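Local coordinates for flavoprotein (Thermotoga maritima, PDB 5V8S), which probably works as a flavo-diiron oxidoreductase, passing electrons from bound FMN to a non-heme diiron centre, at residues F40-I50 against H205-V213; L56-L65 against L81-I90. The protein carries 1 engineered substitution. All blocks are in the same frame, centred on the assembly; numbering follows the deposited sequence.

In the fold
Both contacts belong to the N-terminal metallo-beta-lactamase-like half of the chain, which carries the diiron centre. Their centres lie 31 Å apart and their nearest atoms about 17 Å apart, so they do not touch. Both segments of contact 2 fall between the two segments of contact 1 in the sequence. Strand 50-59 joins them: I50 at its start belongs to contact 1, and its far end enters contact 2. Contact 1 sets the segment with strand 44-45 on helix 196-214, near the metals, the flavodoxin-like half and the second subunit. Contact 2 lies at the far end of the same half, 30 Å from the centre of the chain, where helix 74-82 leads into strand 92-94.

Contact 1: F40-I50 against H205-V213; sequences FEAVWEIPEGI and HVTKYIVTV
With CG of K208 turned opposite the backbone N (chi1 -171°) and the chain straight out to NZ, the lysine meets E48, which bends at chi2 (-92°) to bring its carboxylate over. The meeting ties helix 196-214 of the metallo-beta-lactamase-like fold to the segment holding strand 44-45 and a type I turn from I46 to G49. K208 NZ donates to E45 O at 3.0 Å, in the carbonyl plane. It also forms a salt bridge with E48 OE2, on the syn lone pair, at 2.9 Å; its bond to OE1 is weak. E312 is a further salt-bridge partner of this lysine. H205 ND1 gives E48 OE2 a second hydrogen bond, 2.8 Å long. The oxygen lies near the imidazole plane, but the donor sits above the carboxylate plane. Two donors on one oxygen should favour a charged carboxylate.

Farther along the helix, T212 CB lies over one face of the W44 indole, 3.5 Å from the centroid of the five-membered ring, a CH-pi contact. V43 CG1 covers the opposite face. V43 and W44 both face F40, forming a classic beta bulge. Next to this bulge, V213 CG2 packs against F40 CE2. I50 CD1 touches the ring of Y209, whose side chain lies about 4 Å from the mu-oxo-diiron ligand.

E41 OE1 accepts from W44 NE1 at 2.8 Å, and also bonds Y330 of the second subunit. A water donates to both E41 OE2 (2.9 Å) and V213 O (2.8 Å).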
ATOM      1  N   PHE A  40       3.686   4.809 -11.796  1.00 17.39           N
ATOM      2  CA  PHE A  40       3.027   4.576 -13.067  1.00 17.64           C
ATOM      3  C   PHE A  40       1.623   4.044 -12.831  1.00 18.26           C
ATOM      4  O   PHE A  40       1.397   3.213 -11.950  1.00 18.65           O
ATOM      5  CB  PHE A  40       3.843   3.613 -13.924  1.00 17.22           C
ATOM      6  CG  PHE A  40       3.500   3.689 -15.379  1.00 18.26           C
ATOM      7  CD1 PHE A  40       3.777   4.840 -16.073  1.00 19.14           C
ATOM      8  CD2 PHE A  40       2.885   2.628 -16.022  1.00 19.88           C
ATOM      9  CE1 PHE A  40       3.445   4.954 -17.412  1.00 19.70           C
ATOM     10  CE2 PHE A  40       2.539   2.732 -17.364  1.00 20.65           C
ATOM     11  CZ  PHE A  40       2.844   3.899 -18.055  1.00 21.35           C
ATOM     12  N   GLU A  41       0.674   4.534 -13.631  1.00 18.77           N
ATOM     13  CA  GLU A  41      -0.741   4.247 -13.420  1.00 19.76           C
ATOM     14  C   GLU A  41      -1.209   4.691 -12.021  1.00 18.92           C
ATOM     15  O   GLU A  41      -2.206   4.178 -11.511  1.00 19.27           O
ATOM     16  CB  GLU A  41      -1.065   2.754 -13.635  1.00 22.52           C
ATOM     17  CG  GLU A  41      -0.853   2.240 -15.051  1.00 26.16           C
ATOM     18  CD  GLU A  41      -1.110   0.724 -15.218  1.00 28.44           C
ATOM     19  OE1 GLU A  41      -1.034  -0.052 -14.235  1.00 28.06           O
ATOM     20  OE2 GLU A  41      -1.434   0.311 -16.348  1.00 31.17           O
ATOM     21  N   ALA A  42      -0.489   5.628 -11.393  1.00 17.61           N
ATOM     22  CA  ALA A  42      -0.732   6.056 -10.015  1.00 17.71           C
ATOM     23  C   ALA A  42      -0.607   4.908  -9.023  1.00 18.95           C
ATOM     24  O   ALA A  42      -1.211   4.940  -7.955  1.00 21.06           O
ATOM     25  CB  ALA A  42      -2.070   6.789  -9.854  1.00 19.01           C
ATOM     26  N   VAL A  43       0.184   3.883  -9.338  1.00 18.87           N
ATOM     27  CA  VAL A  43       0.419   2.817  -8.367  1.00 20.21           C
ATOM     28  C   VAL A  43       1.829   2.226  -8.356  1.00 18.20           C
ATOM     29  O   VAL A  43       2.343   1.930  -7.272  1.00 21.78           O
ATOM     30  CB  VAL A  43      -0.667   1.723  -8.429  1.00 23.80           C
ATOM     31  CG1 VAL A  43      -0.836   1.217  -9.786  1.00 23.33           C
ATOM     32  CG2 VAL A  43      -0.363   0.555  -7.465  1.00 26.43           C
ATOM     33  N   TRP A  44       2.461   2.024  -9.516  1.00 17.48           N
ATOM     34  CA  TRP A  44       3.708   1.253  -9.575  1.00 18.43           C
ATOM     35  C   TRP A  44       4.912   2.164  -9.362  1.00 17.85           C
ATOM     36  O   TRP A  44       5.159   3.085 -10.136  1.00 18.95           O
ATOM     37  CB  TRP A  44       3.827   0.475 -10.886  1.00 18.54           C
ATOM     38  CG  TRP A  44       2.592  -0.267 -11.205  1.00 18.02           C
ATOM     39  CD1 TRP A  44       1.804  -0.080 -12.300  1.00 18.68           C
ATOM     40  CD2 TRP A  44       1.970  -1.302 -10.437  1.00 18.59           C
ATOM     41  NE1 TRP A  44       0.722  -0.918 -12.250  1.00 20.51           N
ATOM     42  CE2 TRP A  44       0.794  -1.673 -11.113  1.00 19.37           C
ATOM     43  CE3 TRP A  44       2.275  -1.926  -9.223  1.00 18.95           C
ATOM     44  CZ2 TRP A  44      -0.081  -2.649 -10.621  1.00 21.41           C
ATOM     45  CZ3 TRP A  44       1.402  -2.907  -8.731  1.00 20.45           C
ATOM     46  CH2 TRP A  44       0.236  -3.250  -9.436  1.00 22.23           C
ATOM     47  N   GLU A  45       5.659   1.901  -8.300  1.00 18.22           N
ATOM     48  CA  GLU A  45       6.826   2.709  -7.955  1.00 18.68           C
ATOM     49  C   GLU A  45       7.909   2.587  -9.024  1.00 18.29           C
ATOM     50  O   GLU A  45       8.469   1.505  -9.227  1.00 19.89           O
ATOM     51  CB  GLU A  45       7.374   2.221  -6.622  1.00 20.52           C
ATOM     52  CG  GLU A  45       6.347   2.173  -5.485  1.00 21.69           C
ATOM     53  CD  GLU A  45       5.645   0.794  -5.295  1.00 24.33           C
ATOM     54  OE1 GLU A  45       5.472   0.021  -6.279  1.00 22.56           O
ATOM     55  OE2 GLU A  45       5.255   0.498  -4.142  1.00 25.39           O
ATOM     56  N   ILE A  46       8.224   3.703  -9.681  1.00 18.58           N
ATOM     57  CA  ILE A  46       9.245   3.735 -10.735  1.00 18.55           C
ATOM     58  C   ILE A  46      10.198   4.903 -10.503  1.00 20.13           C
ATOM     59  O   ILE A  46      10.200   5.875 -11.265  1.00 20.73           O
ATOM     60  CB  ILE A  46       8.625   3.756 -12.155  1.00 18.30           C
ATOM     61  CG1 ILE A  46       7.591   4.884 -12.334  1.00 18.72           C
ATOM     62  CG2 ILE A  46       7.995   2.420 -12.451  1.00 20.28           C
ATOM     63  CD1 ILE A  46       7.307   5.173 -13.851  1.00 19.76           C
ATOM     64  N   PRO A  47      11.049   4.839  -9.480  1.00 21.40           N
ATOM     65  CA  PRO A  47      12.085   5.873  -9.330  1.00 22.10           C
ATOM     66  C   PRO A  47      12.991   6.004 -10.546  1.00 23.55           C
ATOM     67  O   PRO A  47      13.618   7.062 -10.727  1.00 24.99           O
ATOM     68  CB  PRO A  47      12.873   5.416  -8.090  1.00 23.65           C
ATOM     69  CG  PRO A  47      12.548   3.972  -7.947  1.00 23.98           C
ATOM     70  CD  PRO A  47      11.159   3.781  -8.467  1.00 22.51           C
ATOM     71  N   GLU A  48      13.085   4.964 -11.381  1.00 21.63           N
ATOM     72  CA  GLU A  48      13.931   5.011 -12.565  1.00 21.11           C
ATOM     73  C   GLU A  48      13.287   5.746 -13.732  1.00 21.99           C
ATOM     74  O   GLU A  48      13.968   5.972 -14.746  1.00 24.88           O
ATOM     75  CB  GLU A  48      14.265   3.596 -13.022  1.00 21.93           C
ATOM     76  CG  GLU A  48      13.083   2.779 -13.526  1.00 22.56           C
ATOM     77  CD  GLU A  48      12.403   1.922 -12.456  1.00 23.81           C
ATOM     78  OE1 GLU A  48      12.116   2.428 -11.339  1.00 25.39           O
ATOM     79  OE2 GLU A  48      12.172   0.721 -12.743  1.00 23.97           O
ATOM     80  N   GLY A  49      11.996   6.080 -13.649  1.00 20.17           N
ATOM     81  CA  GLY A  49      11.333   6.802 -14.717  1.00 19.97           C
ATOM     82  C   GLY A  49      10.904   5.918 -15.874  1.00 18.93           C
ATOM     83  O   GLY A  49      11.084   4.695 -15.903  1.00 18.84           O
ATOM     84  N   ILE A  50      10.333   6.588 -16.872  1.00 17.62           N
ATOM     85  CA  ILE A  50       9.844   5.949 -18.083  1.00 17.33           C
ATOM     86  C   ILE A  50       9.899   6.982 -19.193  1.00 17.93           C
ATOM     87  O   ILE A  50       9.715   8.179 -18.956  1.00 19.42           O
ATOM     88  CB  ILE A  50       8.415   5.396 -17.882  1.00 17.11           C
ATOM     89  CG1 ILE A  50       8.015   4.481 -19.046  1.00 17.35           C
ATOM     90  CG2 ILE A  50       7.411   6.543 -17.664  1.00 17.44           C
ATOM     91  CD1 ILE A  50       6.607   3.878 -18.920  1.00 16.91           C
ATOM     92  N   HIS A 205      14.183  -4.026 -15.895  1.00 19.65           N
ATOM     93  CA  HIS A 205      13.155  -2.992 -15.938  1.00 18.79           C
ATOM     94  C   HIS A 205      12.083  -3.284 -16.984  1.00 18.95           C
ATOM     95  O   HIS A 205      10.956  -2.786 -16.852  1.00 18.60           O
ATOM     96  CB  HIS A 205      13.783  -1.620 -16.158  1.00 19.37           C
ATOM     97  CG  HIS A 205      14.741  -1.226 -15.076  1.00 21.45           C
ATOM     98  ND1 HIS A 205      14.334  -0.603 -13.915  1.00 23.01           N
ATOM     99  CD2 HIS A 205      16.081  -1.394 -14.967  1.00 23.79           C
ATOM    100  CE1 HIS A 205      15.387  -0.410 -13.135  1.00 24.61           C
ATOM    101  NE2 HIS A 205      16.459  -0.881 -13.751  1.00 24.91           N
ATOM    102  N   VAL A 206      12.412  -4.073 -18.012  1.00 18.19           N
ATOM    103  CA  VAL A 206      11.390  -4.591 -18.917  1.00 17.81           C
ATOM    104  C   VAL A 206      10.508  -5.586 -18.183  1.00 18.41           C
ATOM    105  O   VAL A 206       9.281  -5.525 -18.270  1.00 18.56           O
ATOM    106  CB  VAL A 206      12.042  -5.224 -20.160  1.00 18.61           C
ATOM    107  CG1 VAL A 206      10.978  -5.882 -21.040  1.00 18.64           C
ATOM    108  CG2 VAL A 206      12.806  -4.168 -20.923  1.00 19.84           C
ATOM    109  N   THR A 207      11.114  -6.487 -17.404  1.00 18.90           N
ATOM    110  CA  THR A 207      10.311  -7.436 -16.642  1.00 17.92           C
ATOM    111  C   THR A 207       9.361  -6.704 -15.703  1.00 17.34           C
ATOM    112  O   THR A 207       8.185  -7.067 -15.588  1.00 17.60           O
ATOM    113  CB  THR A 207      11.221  -8.358 -15.840  1.00 19.35           C
ATOM    114  OG1 THR A 207      12.065  -9.055 -16.762  1.00 21.14           O
ATOM    115  CG2 THR A 207      10.388  -9.365 -15.057  1.00 19.95           C
ATOM    116  N   LYS A 208       9.864  -5.679 -15.016  1.00 17.47           N
ATOM    117  CA  LYS A 208       9.026  -4.902 -14.106  1.00 17.72           C
ATOM    118  C   LYS A 208       7.834  -4.289 -14.834  1.00 17.76           C
ATOM    119  O   LYS A 208       6.709  -4.307 -14.321  1.00 18.05           O
ATOM    120  CB  LYS A 208       9.884  -3.817 -13.463  1.00 18.71           C
ATOM    121  CG  LYS A 208       9.226  -3.045 -12.336  1.00 19.00           C
ATOM    122  CD  LYS A 208      10.233  -2.010 -11.818  1.00 21.87           C
ATOM    123  CE  LYS A 208       9.693  -1.084 -10.770  1.00 23.19           C
ATOM    124  NZ  LYS A 208      10.756  -0.128 -10.318  1.00 23.42           N
ATOM    125  N   TYR A 209       8.070  -3.731 -16.028  1.00 17.34           N
ATOM    126  CA  TYR A 209       7.007  -3.177 -16.865  1.00 17.65           C
ATOM    127  C   TYR A 209       6.009  -4.256 -17.280  1.00 17.38           C
ATOM    128  O   TYR A 209       4.791  -4.071 -17.176  1.00 17.14           O
ATOM    129  CB  TYR A 209       7.640  -2.514 -18.100  1.00 18.45           C
ATOM    130  CG  TYR A 209       6.619  -1.963 -19.054  1.00 18.91           C
ATOM    131  CD1 TYR A 209       6.095  -0.694 -18.866  1.00 19.46           C
ATOM    132  CD2 TYR A 209       6.168  -2.710 -20.149  1.00 19.28           C
ATOM    133  CE1 TYR A 209       5.149  -0.178 -19.737  1.00 22.20           C
ATOM    134  CE2 TYR A 209       5.226  -2.205 -21.002  1.00 21.42           C
ATOM    135  CZ  TYR A 209       4.716  -0.939 -20.783  1.00 23.20           C
ATOM    136  OH  TYR A 209       3.763  -0.439 -21.642  1.00 26.79           O
ATOM    137  N   ILE A 210       6.502  -5.393 -17.767  1.00 17.05           N
ATOM    138  CA  ILE A 210       5.607  -6.466 -18.189  1.00 16.40           C
ATOM    139  C   ILE A 210       4.661  -6.847 -17.069  1.00 16.68           C
ATOM    140  O   ILE A 210       3.444  -6.930 -17.258  1.00 18.52           O
ATOM    141  CB  ILE A 210       6.401  -7.696 -18.668  1.00 17.16           C
ATOM    142  CG1 ILE A 210       7.157  -7.396 -19.949  1.00 18.24           C
ATOM    143  CG2 ILE A 210       5.456  -8.861 -18.885  1.00 19.69           C
ATOM    144  CD1 ILE A 210       8.203  -8.460 -20.285  1.00 19.68           C
ATOM    145  N   VAL A 211       5.212  -7.147 -15.899  1.00 16.55           N
ATOM    146  CA  VAL A 211       4.376  -7.678 -14.827  1.00 16.23           C
ATOM    147  C   VAL A 211       3.371  -6.627 -14.361  1.00 15.87           C
ATOM    148  O   VAL A 211       2.169  -6.903 -14.235  1.00 16.85           O
ATOM    149  CB  VAL A 211       5.221  -8.223 -13.661  1.00 17.11           C
ATOM    150  CG1 VAL A 211       4.300  -8.767 -12.555  1.00 18.63           C
ATOM    151  CG2 VAL A 211       6.176  -9.334 -14.125  1.00 17.93           C
ATOM    152  N   THR A 212       3.847  -5.404 -14.106  1.00 16.09           N
ATOM    153  CA  THR A 212       2.972  -4.372 -13.559  1.00 16.60           C
ATOM    154  C   THR A 212       1.902  -3.922 -14.543  1.00 16.86           C
ATOM    155  O   THR A 212       0.759  -3.703 -14.136  1.00 18.71           O
ATOM    156  CB  THR A 212       3.747  -3.160 -13.029  1.00 16.40           C
ATOM    157  OG1 THR A 212       4.538  -2.558 -14.060  1.00 16.69           O
ATOM    158  CG2 THR A 212       4.606  -3.545 -11.818  1.00 16.95           C
ATOM    159  N   VAL A 213       2.247  -3.771 -15.826  1.00 16.82           N
ATOM    160  CA  VAL A 213       1.307  -3.213 -16.806  1.00 18.22           C
ATOM    161  C   VAL A 213       0.527  -4.297 -17.535  1.00 17.22           C
ATOM    162  O   VAL A 213      -0.684  -4.167 -17.748  1.00 18.85           O
ATOM    163  CB  VAL A 213       2.066  -2.291 -17.779  1.00 19.70           C
ATOM    164  CG1 VAL A 213       1.149  -1.755 -18.875  1.00 20.50           C
ATOM    165  CG2 VAL A 213       2.702  -1.146 -17.023  1.00 21.41           C
TER
HETATM  166  O   HOH W   1      -2.313  -2.430 -16.337  1.00 24.50           O

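Contact 2: L56-L65 against L81-I90; sequences LVKLNGANVL and LSKIVDPKEI
L56 and V85 make the close apolar part of this contact, with L56 CD2 3.6 Å from V85 CG1. The contact joins parts of a beta-alpha-beta unit of the metallo-beta-lactamase-like fold (strand 62-66, helix 74-82 and strand 92-94), with strand 50-59 added beside strand 62-66. Strand 50-59 pairs antiparallel with strand 62-66 and adds L56 and K58. L56 CD2 also meets I84 CD1 at 3.8 Å. Deeper in, L65 CD1 and L81 CD1 stand 4.5 Å apart, a looser touch. I90 CG2 rests 3.7 Å from N63 O.

The polar side faces solvent at K58 and E89, while N63, between the two parts, is well covered. K58 and N63 reach the backbone carbonyls of I84 and of E89, the latter in the 3-10 turn 87-89. The K58 chain bends at chi3 (84°), which turns NZ to I84 O at 3.0 Å, almost in line with the C=O bond. Its CE passes V85 CG2. N63 ND2 donates to E89 O at 2.8 Å in a nearly straight bond, 172° at the hydrogen. The oxygen lies in the amide plane of N63, yet the donor stands well above the carbonyl plane of E89, 54° out of it. E89 CB lies beside the same ND2, at 3.6 Å. The N63 backbone N bonds T91 OG1, just after I90.

Both polar bonds across the contact run from a strand side chain to a backbone carbonyl. They therefore depend on the backbone path between helix 74-82 and strand 92-94, not on its side chains.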
ATOM      1  N   LEU A  56       7.975   9.572 -36.397  1.00 19.96           N
ATOM      2  CA  LEU A  56       7.528  10.249 -37.608  1.00 21.28           C
ATOM      3  C   LEU A  56       8.151   9.561 -38.815  1.00 21.45           C
ATOM      4  O   LEU A  56       9.377   9.413 -38.886  1.00 22.87           O
ATOM      5  CB  LEU A  56       7.919  11.731 -37.602  1.00 22.73           C
ATOM      6  CG  LEU A  56       7.450  12.508 -38.842  1.00 24.30           C
ATOM      7  CD1 LEU A  56       5.957  12.785 -38.752  1.00 24.00           C
ATOM      8  CD2 LEU A  56       8.229  13.801 -39.008  1.00 25.50           C
ATOM      9  N   VAL A  57       7.308   9.161 -39.767  1.00 22.10           N
ATOM     10  CA  VAL A  57       7.760   8.526 -40.999  1.00 22.07           C
ATOM     11  C   VAL A  57       7.511   9.520 -42.121  1.00 22.96           C
ATOM     12  O   VAL A  57       6.362   9.870 -42.390  1.00 23.67           O
ATOM     13  CB  VAL A  57       7.033   7.196 -41.281  1.00 22.56           C
ATOM     14  CG1 VAL A  57       7.745   6.438 -42.403  1.00 22.19           C
ATOM     15  CG2 VAL A  57       6.950   6.338 -40.020  1.00 23.50           C
ATOM     16  N   LYS A  58       8.578   9.975 -42.774  1.00 24.03           N
ATOM     17  CA  LYS A  58       8.469  10.942 -43.855  1.00 26.00           C
ATOM     18  C   LYS A  58       8.590  10.192 -45.169  1.00 27.05           C
ATOM     19  O   LYS A  58       9.628   9.582 -45.447  1.00 29.47           O
ATOM     20  CB  LYS A  58       9.545  12.020 -43.730  1.00 26.95           C
ATOM     21  CG  LYS A  58       9.420  12.802 -42.423  1.00 27.70           C
ATOM     22  CD  LYS A  58      10.371  13.996 -42.355  1.00 30.90           C
ATOM     23  CE  LYS A  58       9.804  15.226 -43.051  1.00 32.77           C
ATOM     24  NZ  LYS A  58      10.721  16.415 -42.920  1.00 33.39           N
ATOM     25  N   LEU A  59       7.526  10.226 -45.956  1.00 26.87           N
ATOM     26  CA  LEU A  59       7.428   9.468 -47.200  1.00 28.27           C
ATOM     27  C   LEU A  59       7.133  10.411 -48.361  1.00 30.74           C
ATOM     28  O   LEU A  59       6.931  11.615 -48.191  1.00 30.48           O
ATOM     29  CB  LEU A  59       6.325   8.406 -47.071  1.00 28.91           C
ATOM     30  CG  LEU A  59       6.515   7.448 -45.885  1.00 28.02           C
ATOM     31  CD1 LEU A  59       5.241   6.686 -45.554  1.00 29.33           C
ATOM     32  CD2 LEU A  59       7.657   6.466 -46.196  1.00 28.88           C
ATOM     33  N   ASN A  60       7.124   9.841 -49.561  1.00 33.45           N
ATOM     34  CA  ASN A  60       6.765  10.580 -50.766  1.00 36.15           C
ATOM     35  C   ASN A  60       5.250  10.700 -50.778  1.00 35.79           C
ATOM     36  O   ASN A  60       4.540   9.729 -51.042  1.00 37.15           O
ATOM     37  CB  ASN A  60       7.282   9.851 -52.001  1.00 38.81           C
ATOM     38  CG  ASN A  60       6.848  10.502 -53.292  1.00 42.11           C
ATOM     39  OD1 ASN A  60       6.352  11.630 -53.317  1.00 42.99           O
ATOM     40  ND2 ASN A  60       7.049   9.791 -54.384  1.00 43.96           N
ATOM     41  N   GLY A  61       4.749  11.888 -50.453  1.00 34.19           N
ATOM     42  CA  GLY A  61       3.332  12.153 -50.468  1.00 33.23           C
ATOM     43  C   GLY A  61       2.640  12.007 -49.126  1.00 31.98           C
ATOM     44  O   GLY A  61       1.421  12.196 -49.057  1.00 34.46           O
ATOM     45  N   ALA A  62       3.367  11.697 -48.057  1.00 30.00           N
ATOM     46  CA  ALA A  62       2.726  11.497 -46.771  1.00 27.73           C
ATOM     47  C   ALA A  62       3.741  11.752 -45.674  1.00 27.24           C
ATOM     48  O   ALA A  62       4.939  11.534 -45.852  1.00 28.60           O
ATOM     49  CB  ALA A  62       2.182  10.070 -46.633  1.00 28.05           C
ATOM     50  N   ASN A  63       3.247  12.223 -44.534  1.00 25.59           N
ATOM     51  CA  ASN A  63       4.033  12.296 -43.310  1.00 24.49           C
ATOM     52  C   ASN A  63       3.185  11.667 -42.220  1.00 23.30           C
ATOM     53  O   ASN A  63       2.082  12.155 -41.926  1.00 24.74           O
ATOM     54  CB  ASN A  63       4.413  13.733 -42.929  1.00 24.84           C
ATOM     55  CG  ASN A  63       5.437  14.346 -43.863  1.00 26.69           C
ATOM     56  OD1 ASN A  63       6.525  13.804 -44.068  1.00 26.65           O
ATOM     57  ND2 ASN A  63       5.085  15.491 -44.438  1.00 28.91           N
ATOM     58  N   VAL A  64       3.686  10.583 -41.638  1.00 22.43           N
ATOM     59  CA  VAL A  64       2.905   9.716 -40.754  1.00 21.64           C
ATOM     60  C   VAL A  64       3.468   9.823 -39.341  1.00 20.86           C
ATOM     61  O   VAL A  64       4.594   9.388 -39.076  1.00 20.86           O
ATOM     62  CB  VAL A  64       2.922   8.260 -41.233  1.00 21.46           C
ATOM     63  CG1 VAL A  64       2.017   7.387 -40.358  1.00 21.57           C
ATOM     64  CG2 VAL A  64       2.538   8.170 -42.713  1.00 22.83           C
ATOM     65  N   LEU A  65       2.674  10.376 -38.429  1.00 20.31           N
ATOM     66  CA  LEU A  65       3.015  10.409 -37.009  1.00 20.57           C
ATOM     67  C   LEU A  65       2.449   9.166 -36.342  1.00 20.70           C
ATOM     68  O   LEU A  65       1.302   8.789 -36.594  1.00 21.85           O
ATOM     69  CB  LEU A  65       2.418  11.649 -36.351  1.00 21.08           C
ATOM     70  CG  LEU A  65       2.583  11.747 -34.838  1.00 21.91           C
ATOM     71  CD1 LEU A  65       4.046  11.925 -34.475  1.00 24.51           C
ATOM     72  CD2 LEU A  65       1.743  12.912 -34.330  1.00 21.59           C
ATOM     73  N   LEU A  81       8.337  18.230 -32.351  1.00 29.46           N
ATOM     74  CA  LEU A  81       7.857  17.794 -33.658  1.00 29.73           C
ATOM     75  C   LEU A  81       8.141  18.839 -34.734  1.00 31.09           C
ATOM     76  O   LEU A  81       8.517  18.497 -35.866  1.00 30.99           O
ATOM     77  CB  LEU A  81       6.352  17.531 -33.566  1.00 29.69           C
ATOM     78  CG  LEU A  81       5.646  17.068 -34.836  1.00 30.64           C
ATOM     79  CD1 LEU A  81       6.204  15.736 -35.316  1.00 30.03           C
ATOM     80  CD2 LEU A  81       4.159  16.969 -34.579  1.00 31.32           C
ATOM     81  N   SER A  82       7.962  20.118 -34.400  1.00 31.97           N
ATOM     82  CA  SER A  82       8.107  21.188 -35.379  1.00 34.21           C
ATOM     83  C   SER A  82       9.543  21.354 -35.846  1.00 35.19           C
ATOM     84  O   SER A  82       9.780  22.028 -36.855  1.00 35.59           O
ATOM     85  CB  SER A  82       7.627  22.512 -34.783  1.00 35.26           C
ATOM     86  OG  SER A  82       6.252  22.454 -34.433  1.00 36.51           O
ATOM     87  N   LYS A  83      10.507  20.784 -35.131  1.00 36.22           N
ATOM     88  CA  LYS A  83      11.895  20.885 -35.559  1.00 38.67           C
ATOM     89  C   LYS A  83      12.214  19.929 -36.698  1.00 38.84           C
ATOM     90  O   LYS A  83      13.196  20.150 -37.419  1.00 40.56           O
ATOM     91  CB  LYS A  83      12.838  20.646 -34.376  1.00 40.70           C
ATOM     92  CG  LYS A  83      12.713  21.679 -33.253  1.00 42.91           C
ATOM     93  CD  LYS A  83      13.721  21.405 -32.144  1.00 45.10           C
ATOM     94  CE  LYS A  83      13.501  22.291 -30.925  1.00 46.39           C
ATOM     95  NZ  LYS A  83      14.479  21.993 -29.827  1.00 46.90           N
ATOM     96  N   ILE A  84      11.399  18.893 -36.897  1.00 37.06           N
ATOM     97  CA  ILE A  84      11.644  17.908 -37.946  1.00 35.85           C
ATOM     98  C   ILE A  84      10.589  17.912 -39.045  1.00 35.35           C
ATOM     99  O   ILE A  84      10.802  17.266 -40.084  1.00 35.23           O
ATOM    100  CB  ILE A  84      11.825  16.490 -37.369  1.00 35.22           C
ATOM    101  CG1 ILE A  84      10.564  16.055 -36.627  1.00 34.12           C
ATOM    102  CG2 ILE A  84      13.024  16.459 -36.445  1.00 35.44           C
ATOM    103  CD1 ILE A  84      10.588  14.621 -36.190  1.00 33.84           C
ATOM    104  N   VAL A  85       9.469  18.610 -38.863  1.00 34.64           N
ATOM    105  CA  VAL A  85       8.459  18.718 -39.907  1.00 33.49           C
ATOM    106  C   VAL A  85       7.566  19.900 -39.583  1.00 35.67           C
ATOM    107  O   VAL A  85       7.299  20.193 -38.412  1.00 35.74           O
ATOM    108  CB  VAL A  85       7.652  17.400 -40.045  1.00 31.94           C
ATOM    109  CG1 VAL A  85       6.807  17.142 -38.796  1.00 31.82           C
ATOM    110  CG2 VAL A  85       6.774  17.433 -41.275  1.00 32.38           C
ATOM    111  N   ASP A  86       7.111  20.591 -40.620  1.00 37.01           N
ATOM    112  CA  ASP A  86       6.014  21.527 -40.444  1.00 38.14           C
ATOM    113  C   ASP A  86       4.778  20.703 -40.112  1.00 36.84           C
ATOM    114  O   ASP A  86       4.344  19.902 -40.951  1.00 37.34           O
ATOM    115  CB  ASP A  86       5.796  22.312 -41.737  1.00 40.76           C
ATOM    116  CG  ASP A  86       4.799  23.456 -41.579  1.00 43.13           C
ATOM    117  OD1 ASP A  86       3.855  23.342 -40.768  1.00 43.55           O
ATOM    118  OD2 ASP A  86       4.958  24.474 -42.286  1.00 45.47           O
ATOM    119  N   PRO A  87       4.206  20.821 -38.914  1.00 35.19           N
ATOM    120  CA  PRO A  87       3.035  19.987 -38.583  1.00 35.04           C
ATOM    121  C   PRO A  87       1.926  20.070 -39.613  1.00 34.31           C
ATOM    122  O   PRO A  87       1.170  19.108 -39.798  1.00 32.84           O
ATOM    123  CB  PRO A  87       2.599  20.531 -37.215  1.00 35.37           C
ATOM    124  CG  PRO A  87       3.852  21.121 -36.635  1.00 35.49           C
ATOM    125  CD  PRO A  87       4.596  21.701 -37.802  1.00 35.29           C
ATOM    126  N   LYS A  88       1.823  21.197 -40.315  1.00 36.77           N
ATOM    127  CA  LYS A  88       0.810  21.350 -41.348  1.00 39.67           C
ATOM    128  C   LYS A  88       0.990  20.352 -42.484  1.00 37.76           C
ATOM    129  O   LYS A  88       0.046  20.118 -43.245  1.00 37.92           O
ATOM    130  CB  LYS A  88       0.865  22.773 -41.893  1.00 44.72           C
ATOM    131  CG  LYS A  88       0.429  23.811 -40.898  1.00 50.63           C
ATOM    132  CD  LYS A  88       0.292  25.171 -41.548  1.00 55.64           C
ATOM    133  CE  LYS A  88       1.653  25.715 -41.970  1.00 59.41           C
ATOM    134  NZ  LYS A  88       1.557  27.096 -42.501  1.00 61.38           N
ATOM    135  N   GLU A  89       2.175  19.761 -42.614  1.00 36.13           N
ATOM    136  CA  GLU A  89       2.453  18.759 -43.635  1.00 35.09           C
ATOM    137  C   GLU A  89       2.208  17.340 -43.143  1.00 31.81           C
ATOM    138  O   GLU A  89       2.459  16.388 -43.883  1.00 32.62           O
ATOM    139  CB  GLU A  89       3.908  18.876 -44.104  1.00 39.14           C
ATOM    140  CG  GLU A  89       4.348  20.285 -44.503  1.00 43.97           C
ATOM    141  CD  GLU A  89       4.071  20.611 -45.957  1.00 48.86           C
ATOM    142  OE1 GLU A  89       3.831  19.676 -46.757  1.00 50.41           O
ATOM    143  OE2 GLU A  89       4.102  21.814 -46.306  1.00 50.75           O
ATOM    144  N   ILE A  90       1.738  17.167 -41.907  1.00 29.88           N
ATOM    145  CA  ILE A  90       1.350  15.839 -41.451  1.00 27.93           C
ATOM    146  C   ILE A  90       0.039  15.436 -42.114  1.00 27.62           C
ATOM    147  O   ILE A  90      -0.927  16.211 -42.164  1.00 28.95           O
ATOM    148  CB  ILE A  90       1.258  15.793 -39.916  1.00 27.43           C
ATOM    149  CG1 ILE A  90       2.667  15.929 -39.320  1.00 28.09           C
ATOM    150  CG2 ILE A  90       0.603  14.487 -39.457  1.00 26.89           C
ATOM    151  CD1 ILE A  90       2.676  16.124 -37.828  1.00 29.18           C
TER